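Local coordinates for protein FOKI restriction endonuclease (Planomicrobium okeanokoites, PDB 2FOK) that probably recognises a specific DNA sequence through its recognition domain and cuts the DNA outside that sequence with a metal-dependent cleavage domain, at residues Ile156-Leu166 with Ile230-Val240; Leu175-Asn183 with Asn217-Arg228. One frame throughout, in Å; residues are numbered along the deposited sequence.

Both contacts belong to the second subdomain of the DNA-recognition domain, and both use helix 222-236. Contact 1 packs helix 160-169 and the end of helix 146-157 against its later turns. Contact 2 sets the short helix 177-181 across its first turns. Along the chain, contact 2 is nested inside the loop closed by contact 1. Their centres lie 14 Å apart. They meet in two places: Ile165 CD1 packs on Ala227 CA at 4.0 Å, and Arg164 NE probably donates a hydrogen bond to Asn183 O at 3.2 Å. Helix 222-236 is thus packed by 160-169 and 177-181 at different places along its length. Catalysis belongs to the separate cleavage domain.

Contact 1. Residues Ile156-Leu166 with Ile230-Val240; sequences ISSYPPAIRIL and IGGWLDKLGLV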
loop_
_atom_site.group_PDB
_atom_site.type_symbol
_atom_site.label_atom_id
_atom_site.label_comp_id
_atom_site.label_asym_id
_atom_site.label_seq_id
_atom_site.Cartn_x
_atom_site.Cartn_y
_atom_site.Cartn_z
ATOM N N ILE A 156 9.877 15.775 -10.922
ATOM C CA ILE A 156 9.099 14.538 -10.890
ATOM C C ILE A 156 9.704 13.404 -11.711
ATOM O O ILE A 156 9.440 12.233 -11.437
ATOM C CB ILE A 156 7.625 14.772 -11.356
ATOM C CG1 ILE A 156 6.693 13.855 -10.552
ATOM C CG2 ILE A 156 7.492 14.536 -12.872
ATOM C CD1 ILE A 156 5.181 14.111 -10.745
ATOM N N SER A 157 10.516 13.746 -12.709
ATOM C CA SER A 157 11.150 12.732 -13.557
ATOM C C SER A 157 12.266 11.991 -12.816
ATOM O O SER A 157 12.701 10.919 -13.232
ATOM C CB SER A 157 11.694 13.382 -14.829
ATOM O OG SER A 157 10.631 13.904 -15.624
ATOM N N SER A 158 12.730 12.584 -11.721
ATOM C CA SER A 158 13.778 11.996 -10.884
ATOM C C SER A 158 13.114 11.192 -9.762
ATOM O O SER A 158 13.792 10.676 -8.867
ATOM C CB SER A 158 14.617 13.100 -10.258
ATOM O OG SER A 158 13.879 13.739 -9.221
ATOM N N TYR A 159 11.786 11.107 -9.824
ATOM C CA TYR A 159 10.955 10.401 -8.843
ATOM C C TYR A 159 10.496 9.065 -9.463
ATOM O O TYR A 159 9.607 9.037 -10.308
ATOM C CB TYR A 159 9.760 11.304 -8.494
ATOM C CG TYR A 159 8.867 10.769 -7.400
ATOM C CD1 TYR A 159 9.389 10.423 -6.157
ATOM C CD2 TYR A 159 7.512 10.533 -7.634
ATOM C CE1 TYR A 159 8.597 9.850 -5.191
ATOM C CE2 TYR A 159 6.712 9.958 -6.664
ATOM C CZ TYR A 159 7.265 9.615 -5.446
ATOM O OH TYR A 159 6.483 9.021 -4.484
ATOM N N PRO A 160 11.088 7.939 -9.032
ATOM C CA PRO A 160 10.720 6.632 -9.590
ATOM C C PRO A 160 9.235 6.288 -9.710
ATOM O O PRO A 160 8.772 5.957 -10.800
ATOM C CB PRO A 160 11.504 5.627 -8.734
ATOM C CG PRO A 160 12.632 6.408 -8.168
ATOM C CD PRO A 160 12.126 7.821 -7.991
ATOM N N PRO A 161 8.473 6.333 -8.600
ATOM C CA PRO A 161 7.045 6.013 -8.686
ATOM C C PRO A 161 6.297 6.682 -9.832
ATOM O O PRO A 161 5.425 6.065 -10.446
ATOM C CB PRO A 161 6.512 6.419 -7.320
ATOM C CG PRO A 161 7.671 6.133 -6.412
ATOM C CD PRO A 161 8.873 6.611 -7.209
ATOM N N ALA A 162 6.629 7.941 -10.110
ATOM C CA ALA A 162 5.998 8.684 -11.201
ATOM C C ALA A 162 6.416 8.014 -12.499
ATOM O O ALA A 162 5.602 7.793 -13.388
ATOM C CB ALA A 162 6.456 10.136 -11.191
ATOM N N ILE A 163 7.696 7.681 -12.606
ATOM C CA ILE A 163 8.177 7.006 -13.806
ATOM C C ILE A 163 7.463 5.664 -13.941
ATOM O O ILE A 163 7.129 5.245 -15.042
ATOM C CB ILE A 163 9.706 6.785 -13.760
ATOM C CG1 ILE A 163 10.421 8.140 -13.806
ATOM C CG2 ILE A 163 10.153 5.915 -14.942
ATOM C CD1 ILE A 163 9.892 9.089 -14.871
ATOM N N ARG A 164 7.220 5.000 -12.813
ATOM C CA ARG A 164 6.523 3.716 -12.814
ATOM C C ARG A 164 5.077 3.890 -13.251
ATOM O O ARG A 164 4.552 3.066 -13.988
ATOM C CB ARG A 164 6.537 3.073 -11.426
ATOM C CG ARG A 164 5.764 1.767 -11.373
ATOM C CD ARG A 164 6.226 0.815 -12.487
ATOM N NE ARG A 164 5.804 -0.566 -12.250
ATOM C CZ ARG A 164 6.141 -1.600 -13.020
ATOM N NH1 ARG A 164 6.907 -1.421 -14.085
ATOM N NH2 ARG A 164 5.696 -2.817 -12.735
ATOM N N ILE A 165 4.420 4.946 -12.785
ATOM C CA ILE A 165 3.041 5.164 -13.196
ATOM C C ILE A 165 3.014 5.387 -14.717
ATOM O O ILE A 165 2.110 4.904 -15.402
ATOM C CB ILE A 165 2.400 6.385 -12.468
ATOM C CG1 ILE A 165 2.249 6.090 -10.970
ATOM C CG2 ILE A 165 1.022 6.687 -13.053
ATOM C CD1 ILE A 165 1.071 5.180 -10.612
ATOM N N LEU A 166 4.016 6.102 -15.238
ATOM C CA LEU A 166 4.109 6.392 -16.674
ATOM C C LEU A 166 4.370 5.147 -17.513
ATOM O O LEU A 166 3.904 5.040 -18.644
ATOM C CB LEU A 166 5.222 7.402 -16.941
ATOM C CG LEU A 166 5.012 8.848 -16.492
ATOM C CD1 LEU A 166 6.090 9.702 -17.150
ATOM C CD2 LEU A 166 3.613 9.350 -16.863
ATOM N N ILE A 230 0.122 10.301 -6.985
ATOM C CA ILE A 230 1.126 10.484 -8.014
ATOM C C ILE A 230 0.461 10.764 -9.355
ATOM O O ILE A 230 0.913 11.624 -10.109
ATOM C CB ILE A 230 2.049 9.265 -8.147
ATOM C CG1 ILE A 230 2.655 8.922 -6.782
ATOM C CG2 ILE A 230 3.181 9.581 -9.143
ATOM C CD1 ILE A 230 3.384 7.592 -6.741
ATOM N N GLY A 231 -0.620 10.046 -9.642
ATOM C CA GLY A 231 -1.334 10.250 -10.892
ATOM C C GLY A 231 -1.917 11.647 -10.999
ATOM O O GLY A 231 -1.990 12.216 -12.089
ATOM N N GLY A 232 -2.346 12.197 -9.868
ATOM C CA GLY A 232 -2.894 13.544 -9.856
ATOM C C GLY A 232 -1.813 14.591 -10.085
ATOM O O GLY A 232 -2.062 15.637 -10.690
ATOM N N TRP A 233 -0.604 14.315 -9.603
ATOM C CA TRP A 233 0.516 15.234 -9.792
ATOM C C TRP A 233 0.817 15.330 -11.286
ATOM O O TRP A 233 0.941 16.427 -11.835
ATOM C CB TRP A 233 1.761 14.725 -9.048
ATOM C CG TRP A 233 1.666 14.830 -7.545
ATOM C CD1 TRP A 233 0.737 15.542 -6.815
ATOM C CD2 TRP A 233 2.519 14.189 -6.584
ATOM N NE1 TRP A 233 0.963 15.377 -5.461
ATOM C CE2 TRP A 233 2.048 14.554 -5.292
ATOM C CE3 TRP A 233 3.632 13.341 -6.686
ATOM C CZ2 TRP A 233 2.657 14.096 -4.119
ATOM C CZ3 TRP A 233 4.235 12.888 -5.526
ATOM C CH2 TRP A 233 3.745 13.267 -4.254
ATOM N N LEU A 234 0.909 14.171 -11.938
ATOM C CA LEU A 234 1.198 14.081 -13.373
ATOM C C LEU A 234 0.102 14.678 -14.248
ATOM O O LEU A 234 0.361 15.117 -15.362
ATOM C CB LEU A 234 1.389 12.626 -13.780
ATOM C CG LEU A 234 2.506 11.830 -13.120
ATOM C CD1 LEU A 234 2.308 10.357 -13.418
ATOM C CD2 LEU A 234 3.853 12.309 -13.645
ATOM N N ASP A 235 -1.128 14.672 -13.748
ATOM C CA ASP A 235 -2.251 15.213 -14.494
ATOM C C ASP A 235 -2.085 16.726 -14.582
ATOM O O ASP A 235 -2.101 17.304 -15.671
ATOM C CB ASP A 235 -3.560 14.848 -13.790
ATOM C CG ASP A 235 -4.783 15.436 -14.471
ATOM O OD1 ASP A 235 -5.282 14.837 -15.456
ATOM O OD2 ASP A 235 -5.253 16.501 -14.009
ATOM N N LYS A 236 -1.900 17.357 -13.427
ATOM C CA LYS A 236 -1.732 18.796 -13.354
ATOM C C LYS A 236 -0.519 19.308 -14.129
ATOM O O LYS A 236 -0.443 20.496 -14.446
ATOM C CB LYS A 236 -1.644 19.232 -11.891
ATOM C CG LYS A 236 -2.965 19.071 -11.153
ATOM C CD LYS A 236 -3.126 20.056 -10.008
ATOM C CE LYS A 236 -2.935 19.357 -8.655
ATOM N NZ LYS A 236 -3.696 18.078 -8.543
ATOM N N LEU A 237 0.418 18.416 -14.445
ATOM C CA LEU A 237 1.616 18.794 -15.186
ATOM C C LEU A 237 1.477 18.413 -16.656
ATOM O O LEU A 237 2.406 18.597 -17.440
ATOM C CB LEU A 237 2.865 18.129 -14.584
ATOM C CG LEU A 237 3.365 18.749 -13.270
ATOM C CD1 LEU A 237 4.412 17.860 -12.640
ATOM C CD2 LEU A 237 3.945 20.136 -13.537
ATOM N N GLY A 238 0.309 17.878 -17.013
ATOM C CA GLY A 238 0.038 17.499 -18.391
ATOM C C GLY A 238 0.619 16.194 -18.906
ATOM O O GLY A 238 0.439 15.861 -20.080
ATOM N N LEU A 239 1.309 15.444 -18.053
ATOM C CA LEU A 239 1.910 14.181 -18.475
ATOM C C LEU A 239 0.901 13.029 -18.494
ATOM O O LEU A 239 1.129 11.992 -19.128
ATOM C CB LEU A 239 3.086 13.833 -17.553
ATOM C CG LEU A 239 4.045 14.984 -17.238
ATOM C CD1 LEU A 239 5.224 14.473 -16.405
ATOM C CD2 LEU A 239 4.538 15.594 -18.545
ATOM N N VAL A 240 -0.215 13.217 -17.802
ATOM C CA VAL A 240 -1.254 12.193 -17.742
ATOM C C VAL A 240 -2.617 12.889 -17.780
ATOM O O VAL A 240 -2.707 14.089 -17.529
ATOM C CB VAL A 240 -1.111 11.362 -16.424
ATOM C CG1 VAL A 240 -2.437 11.314 -15.670
ATOM C CG2 VAL A 240 -0.591 9.962 -16.730
#
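Leu234 is a knob seated among Ile156, Ala162, Ile165 and Leu166. With CG anti to the carbonyl carbon (chi1 -60°), the side chain enters the hole, and its two methyls touch different walls. CD2 meets Ile156 CD1 at 3.7 Å. CD1 meets Leu166 CD2 at 3.8 Å and Ile165 CG2 at 3.9 Å. One turn earlier, Ile230 fills the next position with both of its branches. Its CG2 lies against Ala162 CA at 3.6 Å. Its CD1 reaches Pro161 CB at 3.4 Å, tighter than usual carbon packing. The rings of Tyr159 and Trp233 close this end. Tyr159 CE2 comes to the indole edge near its plane, 4.0 Å from Trp233 CZ3, and the two side chains cross at about a right angle.

Tyr159 points across the contact with CG anti to the backbone N (chi1 -175°). Pro161 CD lies 3.7 Å above the ring centre, and the hydroxyl hydrogen-bonds to Gly9 O. Trp233 also stacks on Trp113. At the other end, Leu239 CD1 packs on Ile156 CG2. It is brought there by the Schellman motif at Gly238, whose positive phi favours glycine and turns the chain out of helix 222-236. Helix 269-279 covers Leu166 and Leu239.

The short axes of 160-166 and 230-236 cross at -79°, 9.9 Å apart. This apolar crossing of helices 160-169 and 222-236, followed by strand 240-248 and its antiparallel partner 258-267, is consistent with a winged-helix fold.

Contact 2. Residues Leu175-Asn183 with Asn217-Arg228; sequences LTKFDLGKN and NNWEGSSDKYAR
Lys177 folds CG between its backbone N and carbonyl carbon (chi1 55°), and its bend at chi3 (130°) turns the ammonium to Glu220. This joins helix 177-181 to helix 222-236, probably the helix-turn-helix pair of a winged-helix domain, with a long insertion between the two helices. The lysine chain is a knob among Asn217, Asp224, Ala227 and Arg228. Lys177 NZ donates to Glu220 OE1 at 3.1 Å, from above the carboxylate plane. Arg228 NE grips the same oxygen at 3.3 Å from the opposite face, and its NH2 is hydrogen-bonded to Gln12 O. The shared carboxylate probably offsets the two like charges. With an alanine at this position, Glu220 would probably lose one of its two cationic partners, a bound water its Lys177 donor, and a gap would open beside Asp224 and Ala227.

The Asp224 carboxylate lies obliquely against the Phe178 ring, OD2 3.6 Å from Phe178 CD1 and the two planes 60° apart. Asp224 OD2 accepts from Gly221 N at 2.7 Å and from Leu195 N, while OD1 bonds to Ser194, so this buried carboxylate is well satisfied. Gly181 CA, bare of a side chain, comes within 3.7 Å of Asp224 OD1. The indole of Trp219 makes a cation-pi contact with Arg422 of the cleavage domain. A water accepts from Lys177 NZ at 2.8 Å; its 2.5 Å to Trp219 O is doubtfully short.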
loop_
_atom_site.group_PDB
_atom_site.type_symbol
_atom_site.label_atom_id
_atom_site.label_comp_id
_atom_site.label_asym_id
_atom_site.label_seq_id
_atom_site.Cartn_x
_atom_site.Cartn_y
_atom_site.Cartn_z
ATOM N N LEU A 175 -6.422 3.202 -17.020
ATOM C CA LEU A 175 -6.517 2.464 -15.766
ATOM C C LEU A 175 -6.924 3.237 -14.513
ATOM O O LEU A 175 -6.709 4.453 -14.403
ATOM C CB LEU A 175 -5.189 1.742 -15.515
ATOM C CG LEU A 175 -4.491 1.143 -16.738
ATOM C CD1 LEU A 175 -3.102 0.652 -16.346
ATOM C CD2 LEU A 175 -5.320 -0.019 -17.291
ATOM N N THR A 176 -7.519 2.499 -13.571
ATOM C CA THR A 176 -7.957 3.041 -12.292
ATOM C C THR A 176 -6.771 2.940 -11.344
ATOM O O THR A 176 -5.788 2.250 -11.641
ATOM C CB THR A 176 -9.127 2.228 -11.679
ATOM O OG1 THR A 176 -8.748 0.849 -11.554
ATOM C CG2 THR A 176 -10.361 2.327 -12.546
ATOM N N LYS A 177 -6.880 3.624 -10.209
ATOM C CA LYS A 177 -5.846 3.640 -9.184
ATOM C C LYS A 177 -5.551 2.227 -8.683
ATOM O O LYS A 177 -4.442 1.940 -8.214
ATOM C CB LYS A 177 -6.313 4.500 -8.020
ATOM C CG LYS A 177 -7.660 4.056 -7.447
ATOM C CD LYS A 177 -7.988 4.791 -6.158
ATOM C CE LYS A 177 -9.402 5.374 -6.196
ATOM N NZ LYS A 177 -9.908 5.712 -4.840
ATOM N N PHE A 178 -6.554 1.353 -8.781
ATOM C CA PHE A 178 -6.429 -0.041 -8.339
ATOM C C PHE A 178 -5.614 -0.875 -9.309
ATOM O O PHE A 178 -4.822 -1.727 -8.885
ATOM C CB PHE A 178 -7.806 -0.699 -8.187
ATOM C CG PHE A 178 -8.785 0.122 -7.416
ATOM C CD1 PHE A 178 -8.814 0.070 -6.026
ATOM C CD2 PHE A 178 -9.686 0.951 -8.080
ATOM C CE1 PHE A 178 -9.725 0.831 -5.310
ATOM C CE2 PHE A 178 -10.600 1.716 -7.367
ATOM C CZ PHE A 178 -10.619 1.654 -5.981
ATOM N N ASP A 179 -5.832 -0.648 -10.604
ATOM C CA ASP A 179 -5.114 -1.375 -11.659
ATOM C C ASP A 179 -3.674 -0.928 -11.714
ATOM O O ASP A 179 -2.810 -1.625 -12.239
ATOM C CB ASP A 179 -5.735 -1.107 -13.018
ATOM C CG ASP A 179 -6.714 -2.167 -13.420
ATOM O OD1 ASP A 179 -6.770 -3.196 -12.712
ATOM O OD2 ASP A 179 -7.424 -1.961 -14.434
ATOM N N LEU A 180 -3.438 0.275 -11.204
ATOM C CA LEU A 180 -2.110 0.856 -11.158
ATOM C C LEU A 180 -1.481 0.469 -9.836
ATOM O O LEU A 180 -0.333 0.037 -9.788
ATOM C CB LEU A 180 -2.207 2.378 -11.280
ATOM C CG LEU A 180 -2.521 2.848 -12.703
ATOM C CD1 LEU A 180 -3.042 4.286 -12.693
ATOM C CD2 LEU A 180 -1.270 2.728 -13.555
ATOM N N GLY A 181 -2.257 0.591 -8.765
ATOM C CA GLY A 181 -1.763 0.269 -7.435
ATOM C C GLY A 181 -1.207 -1.125 -7.240
ATOM O O GLY A 181 -0.270 -1.317 -6.474
ATOM N N LYS A 182 -1.781 -2.103 -7.930
ATOM C CA LYS A 182 -1.341 -3.486 -7.820
ATOM C C LYS A 182 0.073 -3.724 -8.360
ATOM O O LYS A 182 0.704 -4.744 -8.063
ATOM C CB LYS A 182 -2.334 -4.390 -8.546
ATOM C CG LYS A 182 -2.663 -3.934 -9.953
ATOM C CD LYS A 182 -3.617 -4.901 -10.624
ATOM C CE LYS A 182 -3.619 -4.697 -12.118
ATOM N NZ LYS A 182 -3.225 -5.931 -12.825
ATOM N N ASN A 183 0.570 -2.783 -9.153
ATOM C CA ASN A 183 1.904 -2.897 -9.726
ATOM C C ASN A 183 2.764 -1.697 -9.319
ATOM O O ASN A 183 3.693 -1.307 -10.027
ATOM C CB ASN A 183 1.794 -2.992 -11.248
ATOM C CG ASN A 183 1.236 -4.328 -11.709
ATOM O OD1 ASN A 183 1.735 -5.387 -11.328
ATOM N ND2 ASN A 183 0.200 -4.285 -12.531
ATOM N N ASN A 217 -14.335 6.503 -3.941
ATOM C CA ASN A 217 -13.160 7.329 -3.724
ATOM C C ASN A 217 -12.383 7.134 -2.419
ATOM O O ASN A 217 -11.208 7.487 -2.364
ATOM C CB ASN A 217 -13.545 8.803 -3.838
ATOM C CG ASN A 217 -14.247 9.131 -5.145
ATOM O OD1 ASN A 217 -13.679 8.958 -6.226
ATOM N ND2 ASN A 217 -15.489 9.603 -5.055
ATOM N N ASN A 218 -13.009 6.592 -1.374
ATOM C CA ASN A 218 -12.311 6.407 -0.099
ATOM C C ASN A 218 -12.016 4.964 0.261
ATOM O O ASN A 218 -11.457 4.699 1.322
ATOM C CB ASN A 218 -13.101 7.037 1.042
ATOM C CG ASN A 218 -12.541 8.375 1.468
ATOM O OD1 ASN A 218 -11.493 8.451 2.118
ATOM N ND2 ASN A 218 -13.239 9.446 1.100
ATOM N N TRP A 219 -12.414 4.042 -0.611
ATOM C CA TRP A 219 -12.195 2.605 -0.421
ATOM C C TRP A 219 -10.933 2.340 -1.209
ATOM O O TRP A 219 -10.982 2.236 -2.437
ATOM C CB TRP A 219 -13.327 1.806 -1.065
ATOM C CG TRP A 219 -14.105 0.886 -0.166
ATOM C CD1 TRP A 219 -14.177 -0.483 -0.253
ATOM C CD2 TRP A 219 -15.034 1.265 0.852
ATOM N NE1 TRP A 219 -15.102 -0.969 0.639
ATOM C CE2 TRP A 219 -15.643 0.081 1.329
ATOM C CE3 TRP A 219 -15.416 2.492 1.403
ATOM C CZ2 TRP A 219 -16.611 0.089 2.330
ATOM C CZ3 TRP A 219 -16.376 2.503 2.395
ATOM C CH2 TRP A 219 -16.966 1.306 2.851
ATOM N N GLU A 220 -9.798 2.231 -0.535
ATOM C CA GLU A 220 -8.572 2.011 -1.280
ATOM C C GLU A 220 -7.435 1.468 -0.429
ATOM O O GLU A 220 -7.427 1.630 0.789
ATOM C CB GLU A 220 -8.158 3.328 -1.963
ATOM C CG GLU A 220 -7.452 4.296 -1.039
ATOM C CD GLU A 220 -7.696 5.757 -1.380
ATOM O OE1 GLU A 220 -7.854 6.096 -2.568
ATOM O OE2 GLU A 220 -7.720 6.570 -0.438
ATOM N N GLY A 221 -6.486 0.805 -1.086
ATOM C CA GLY A 221 -5.336 0.253 -0.391
ATOM C C GLY A 221 -4.222 1.280 -0.437
ATOM O O GLY A 221 -4.341 2.285 -1.142
ATOM N N SER A 222 -3.141 1.043 0.297
ATOM C CA SER A 222 -2.038 1.995 0.308
ATOM C C SER A 222 -1.517 2.343 -1.082
ATOM O O SER A 222 -1.342 3.515 -1.387
ATOM C CB SER A 222 -0.887 1.473 1.165
ATOM O OG SER A 222 -1.304 0.400 1.979
ATOM N N SER A 223 -1.273 1.337 -1.926
ATOM C CA SER A 223 -0.761 1.588 -3.276
ATOM C C SER A 223 -1.793 2.318 -4.138
ATOM O O SER A 223 -1.431 3.096 -5.031
ATOM C CB SER A 223 -0.366 0.279 -3.947
ATOM O OG SER A 223 0.988 -0.055 -3.679
ATOM N N ASP A 224 -3.073 2.058 -3.882
ATOM C CA ASP A 224 -4.147 2.719 -4.617
ATOM C C ASP A 224 -4.128 4.213 -4.266
ATOM O O ASP A 224 -4.457 5.050 -5.101
ATOM C CB ASP A 224 -5.507 2.104 -4.256
ATOM C CG ASP A 224 -5.515 0.590 -4.400
ATOM O OD1 ASP A 224 -4.836 0.082 -5.313
ATOM O OD2 ASP A 224 -6.188 -0.099 -3.602
ATOM N N LYS A 225 -3.734 4.519 -3.028
ATOM C CA LYS A 225 -3.617 5.887 -2.500
ATOM C C LYS A 225 -2.498 6.617 -3.243
ATOM O O LYS A 225 -2.685 7.718 -3.774
ATOM C CB LYS A 225 -3.248 5.831 -1.011
ATOM C CG LYS A 225 -4.230 6.500 -0.070
ATOM C CD LYS A 225 -4.982 5.455 0.759
ATOM C CE LYS A 225 -4.417 5.321 2.168
ATOM N NZ LYS A 225 -5.076 4.208 2.899
ATOM N N TYR A 226 -1.324 5.993 -3.248
ATOM C CA TYR A 226 -0.144 6.524 -3.918
ATOM C C TYR A 226 -0.401 6.728 -5.409
ATOM O O TYR A 226 -0.029 7.757 -5.957
ATOM C CB TYR A 226 1.038 5.569 -3.723
ATOM C CG TYR A 226 1.409 5.359 -2.270
ATOM C CD1 TYR A 226 1.343 6.408 -1.365
ATOM C CD2 TYR A 226 1.827 4.115 -1.801
ATOM C CE1 TYR A 226 1.681 6.241 -0.041
ATOM C CE2 TYR A 226 2.172 3.933 -0.460
ATOM C CZ TYR A 226 2.094 5.009 0.414
ATOM O OH TYR A 226 2.439 4.876 1.747
ATOM N N ALA A 227 -1.037 5.752 -6.060
ATOM C CA ALA A 227 -1.342 5.835 -7.497
ATOM C C ALA A 227 -2.266 6.995 -7.846
ATOM O O ALA A 227 -2.174 7.565 -8.935
ATOM C CB ALA A 227 -1.978 4.547 -7.976
ATOM N N ARG A 228 -3.177 7.319 -6.933
ATOM C CA ARG A 228 -4.127 8.403 -7.143
ATOM C C ARG A 228 -3.408 9.734 -6.963
ATOM O O ARG A 228 -3.619 10.681 -7.721
ATOM C CB ARG A 228 -5.289 8.285 -6.143
ATOM C CG ARG A 228 -5.988 9.607 -5.822
ATOM C CD ARG A 228 -7.128 9.451 -4.821
ATOM N NE ARG A 228 -6.680 9.018 -3.499
ATOM C CZ ARG A 228 -6.004 9.784 -2.647
ATOM N NH1 ARG A 228 -5.694 11.029 -2.974
ATOM N NH2 ARG A 228 -5.637 9.309 -1.463
HETATM O O HOH W 1 -12.008 4.032 -3.925
#